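Local coordinates for hemolysin activator protein CdiB (Acinetobacter baumannii ACICU, PDB 6WIL), which probably secretes its partner CdiA toxin across the outer membrane as the TpsB-type, Omp85-family transporter of a contact-dependent growth inhibition system, at residues R464-L472 / G537-K548. Residues are numbered along the deposited sequence; the frame is centred on the assembly and turned at random.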
loop_
_atom_site.group_PDB
_atom_site.type_symbol
_atom_site.label_atom_id
_atom_site.label_comp_id
_atom_site.label_asym_id
_atom_site.label_seq_id
_atom_site.Cartn_x
_atom_site.Cartn_y
_atom_site.Cartn_z
ATOM N N ARG A 464 6.567 20.207 6.540
ATOM C CA ARG A 464 5.624 20.941 7.376
ATOM C C ARG A 464 6.324 22.067 8.139
ATOM O O ARG A 464 7.542 22.062 8.339
ATOM C CB ARG A 464 4.914 20.000 8.349
ATOM C CG ARG A 464 3.739 19.260 7.732
ATOM C CD ARG A 464 3.248 18.161 8.647
ATOM N NE ARG A 464 4.238 17.097 8.768
ATOM C CZ ARG A 464 4.101 16.026 9.541
ATOM N NH1 ARG A 464 5.060 15.113 9.579
ATOM N NH2 ARG A 464 3.007 15.866 10.277
ATOM N N GLY A 465 5.529 23.046 8.567
ATOM C CA GLY A 465 6.053 24.252 9.169
ATOM C C GLY A 465 6.293 25.383 8.193
ATOM O O GLY A 465 6.695 26.472 8.616
ATOM N N PHE A 466 6.068 25.160 6.902
ATOM C CA PHE A 466 6.237 26.176 5.873
ATOM C C PHE A 466 4.910 26.400 5.163
ATOM O O PHE A 466 4.148 25.450 4.938
ATOM C CB PHE A 466 7.324 25.771 4.868
ATOM C CG PHE A 466 8.723 25.885 5.408
ATOM C CD1 PHE A 466 9.395 27.097 5.376
ATOM C CD2 PHE A 466 9.365 24.783 5.950
ATOM C CE1 PHE A 466 10.681 27.208 5.873
ATOM C CE2 PHE A 466 10.648 24.886 6.446
ATOM C CZ PHE A 466 11.308 26.100 6.408
ATOM N N ASP A 467 4.643 27.665 4.811
ATOM C CA ASP A 467 3.336 28.029 4.270
ATOM C C ASP A 467 3.160 27.531 2.841
ATOM O O ASP A 467 2.029 27.280 2.397
ATOM C CB ASP A 467 3.145 29.546 4.318
ATOM C CG ASP A 467 4.343 30.309 3.789
ATOM O OD1 ASP A 467 4.828 29.988 2.669
ATOM O OD2 ASP A 467 4.799 31.242 4.494
ATOM N N GLY A 468 4.263 27.398 2.103
ATOM C CA GLY A 468 4.196 27.002 0.716
ATOM C C GLY A 468 4.001 28.101 -0.300
ATOM O O GLY A 468 3.734 27.789 -1.474
ATOM N N GLU A 469 4.117 29.369 0.098
ATOM C CA GLU A 469 4.069 30.425 -0.908
ATOM C C GLU A 469 5.300 30.388 -1.795
ATOM O O GLU A 469 5.240 30.741 -2.979
ATOM C CB GLU A 469 3.944 31.795 -0.255
ATOM C CG GLU A 469 5.193 32.275 0.455
ATOM C CD GLU A 469 4.958 33.583 1.160
ATOM O OE1 GLU A 469 4.915 34.615 0.465
ATOM O OE2 GLU A 469 4.783 33.563 2.399
ATOM N N LEU A 470 6.425 29.979 -1.238
ATOM C CA LEU A 470 7.651 29.822 -1.996
ATOM C C LEU A 470 8.177 28.435 -1.708
ATOM O O LEU A 470 8.302 28.054 -0.540
ATOM C CB LEU A 470 8.709 30.878 -1.633
ATOM C CG LEU A 470 8.334 32.336 -1.886
ATOM C CD1 LEU A 470 9.351 33.258 -1.252
ATOM C CD2 LEU A 470 8.184 32.644 -3.375
HETATM N N MSE A 471 8.442 27.674 -2.764
HETATM C CA MSE A 471 8.955 26.318 -2.601
HETATM C C MSE A 471 10.298 26.162 -3.299
HETATM O O MSE A 471 10.537 26.774 -4.338
HETATM C CB MSE A 471 7.959 25.293 -3.143
HETATM C CG MSE A 471 6.630 25.302 -2.410
HETATM SE SE MSE A 471 5.319 24.088 -3.219
HETATM C CE MSE A 471 5.836 22.421 -2.324
ATOM N N LEU A 472 11.187 25.380 -2.696
ATOM C CA LEU A 472 12.413 24.967 -3.359
ATOM C C LEU A 472 12.103 23.791 -4.277
ATOM O O LEU A 472 11.178 23.020 -4.028
ATOM C CB LEU A 472 13.481 24.581 -2.333
ATOM C CG LEU A 472 13.703 25.589 -1.202
ATOM C CD1 LEU A 472 14.663 25.031 -0.177
ATOM C CD2 LEU A 472 14.215 26.929 -1.735
ATOM N N GLY A 537 3.073 25.637 13.555
ATOM C CA GLY A 537 4.422 25.275 13.174
ATOM C C GLY A 537 5.245 26.494 12.807
ATOM O O GLY A 537 4.752 27.624 12.800
ATOM N N ARG A 538 6.516 26.239 12.504
ATOM C CA ARG A 538 7.430 27.288 12.079
ATOM C C ARG A 538 8.566 26.657 11.291
ATOM O O ARG A 538 8.885 25.478 11.471
ATOM C CB ARG A 538 7.982 28.077 13.273
ATOM C CG ARG A 538 9.113 27.376 14.015
ATOM C CD ARG A 538 9.674 28.245 15.128
ATOM N NE ARG A 538 9.737 29.653 14.743
ATOM C CZ ARG A 538 10.713 30.192 14.019
ATOM N NH1 ARG A 538 10.680 31.486 13.720
ATOM N NH2 ARG A 538 11.719 29.442 13.590
ATOM N N GLY A 539 9.168 27.455 10.410
ATOM C CA GLY A 539 10.353 27.013 9.694
ATOM C C GLY A 539 11.594 27.238 10.538
ATOM O O GLY A 539 11.800 28.327 11.083
ATOM N N LEU A 540 12.425 26.203 10.652
ATOM C CA LEU A 540 13.624 26.280 11.479
ATOM C C LEU A 540 14.854 26.697 10.678
ATOM O O LEU A 540 15.523 27.674 11.029
ATOM C CB LEU A 540 13.868 24.937 12.173
ATOM C CG LEU A 540 12.761 24.510 13.138
ATOM C CD1 LEU A 540 13.119 23.205 13.820
ATOM C CD2 LEU A 540 12.494 25.601 14.161
ATOM N N ILE A 541 15.165 25.975 9.605
ATOM C CA ILE A 541 16.287 26.299 8.733
ATOM C C ILE A 541 15.766 26.459 7.315
ATOM O O ILE A 541 15.075 25.574 6.797
ATOM C CB ILE A 541 17.388 25.225 8.791
ATOM C CG1 ILE A 541 18.105 25.280 10.141
ATOM C CG2 ILE A 541 18.373 25.411 7.642
ATOM C CD1 ILE A 541 18.623 26.662 10.495
ATOM N N ALA A 542 16.100 27.585 6.690
ATOM C CA ALA A 542 15.665 27.862 5.330
ATOM C C ALA A 542 16.616 28.875 4.718
ATOM O O ALA A 542 17.260 29.632 5.452
ATOM C CB ALA A 542 14.227 28.398 5.305
ATOM N N PRO A 543 16.734 28.910 3.393
ATOM C CA PRO A 543 17.485 29.990 2.749
ATOM C C PRO A 543 16.857 31.340 3.058
ATOM O O PRO A 543 15.716 31.437 3.519
ATOM C CB PRO A 543 17.389 29.657 1.256
ATOM C CG PRO A 543 17.084 28.201 1.218
ATOM C CD PRO A 543 16.255 27.914 2.422
ATOM N N ASP A 544 17.627 32.395 2.792
ATOM C CA ASP A 544 17.170 33.745 3.107
ATOM C C ASP A 544 15.891 34.102 2.360
ATOM O O ASP A 544 15.075 34.880 2.868
ATOM C CB ASP A 544 18.275 34.754 2.793
ATOM C CG ASP A 544 19.371 34.763 3.844
ATOM O OD1 ASP A 544 19.092 35.180 4.988
ATOM O OD2 ASP A 544 20.503 34.338 3.531
ATOM N N SER A 545 15.689 33.539 1.168
ATOM C CA SER A 545 14.505 33.850 0.374
ATOM C C SER A 545 13.233 33.214 0.920
ATOM O O SER A 545 12.155 33.480 0.375
ATOM C CB SER A 545 14.720 33.413 -1.078
ATOM O OG SER A 545 14.893 32.011 -1.170
ATOM N N ILE A 546 13.321 32.389 1.963
ATOM C CA ILE A 546 12.160 31.770 2.594
ATOM C C ILE A 546 11.939 32.429 3.950
ATOM O O ILE A 546 12.893 32.684 4.694
ATOM C CB ILE A 546 12.338 30.246 2.743
ATOM C CG1 ILE A 546 12.567 29.589 1.377
ATOM C CG2 ILE A 546 11.127 29.638 3.425
ATOM C CD1 ILE A 546 11.290 29.288 0.612
ATOM N N LYS A 547 10.669 32.675 4.280
ATOM C CA LYS A 547 10.333 33.565 5.387
ATOM C C LYS A 547 10.721 32.980 6.746
ATOM O O LYS A 547 11.222 33.707 7.614
ATOM C CB LYS A 547 8.838 33.882 5.349
ATOM C CG LYS A 547 8.400 34.793 4.226
ATOM C CD LYS A 547 6.939 35.140 4.396
ATOM C CE LYS A 547 6.519 36.329 3.543
ATOM N NZ LYS A 547 5.058 36.178 3.245
ATOM N N LYS A 548 10.515 31.674 6.943
ATOM C CA LYS A 548 10.587 31.041 8.268
ATOM C C LYS A 548 9.585 31.675 9.234
ATOM O O LYS A 548 9.881 31.903 10.409
ATOM C CB LYS A 548 12.005 31.079 8.851
ATOM C CG LYS A 548 12.937 30.031 8.265
ATOM C CD LYS A 548 14.279 29.997 8.984
ATOM C CE LYS A 548 14.995 31.328 8.865
ATOM N NZ LYS A 548 14.997 31.798 7.452
#
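Phe466 pushes its ring into the bend where strand 530-541 runs out into its loop. From CB, with CG anti to its own carbonyl carbon (chi1 -74°), the ring heads for residues 539-548. CD1 and CE1 both meet Ile546 CG2 (3.6 and 3.5 Å), the two side chains crossing at about a right angle. CE1 also meets Ala542 CB. At the far end, CZ comes 3.8 Å from Ile541 O, which sits at the ring edge near its plane, while the bare CA of Gly539 lies over one face in a CH-pi contact, 3.9 Å from the ring centroid. Strand 530-541 is the next-to-last strand of the 16-stranded antiparallel barrel of the Omp85 superfamily; Leu540 and Ile541 form a classic beta bulge opposite Leu517, and a type I turn from Pro543 to Ile546 follows. Phe466 ends the VRGF motif of loop L6, which in this family folds into the barrel; the motif's Arg464 is salt-bridged to Asp500 and Glu483 of barrel strands. Leu516 of strand 515-526 also touches Phe466. Further along the loop, Leu470 CB packs 3.8 Å from Ile546 CD1, and Leu472, where strand 472-474 starts, meets Pro543 tip to tip. Asp467 OD1 accepts from Glu469 N at 2.7 Å, an Asx turn. Lys547, its chain extended, makes a salt bridge from NZ to the syn side of Glu469 OE2 at 2.8 Å, with a weak second bond to OE1.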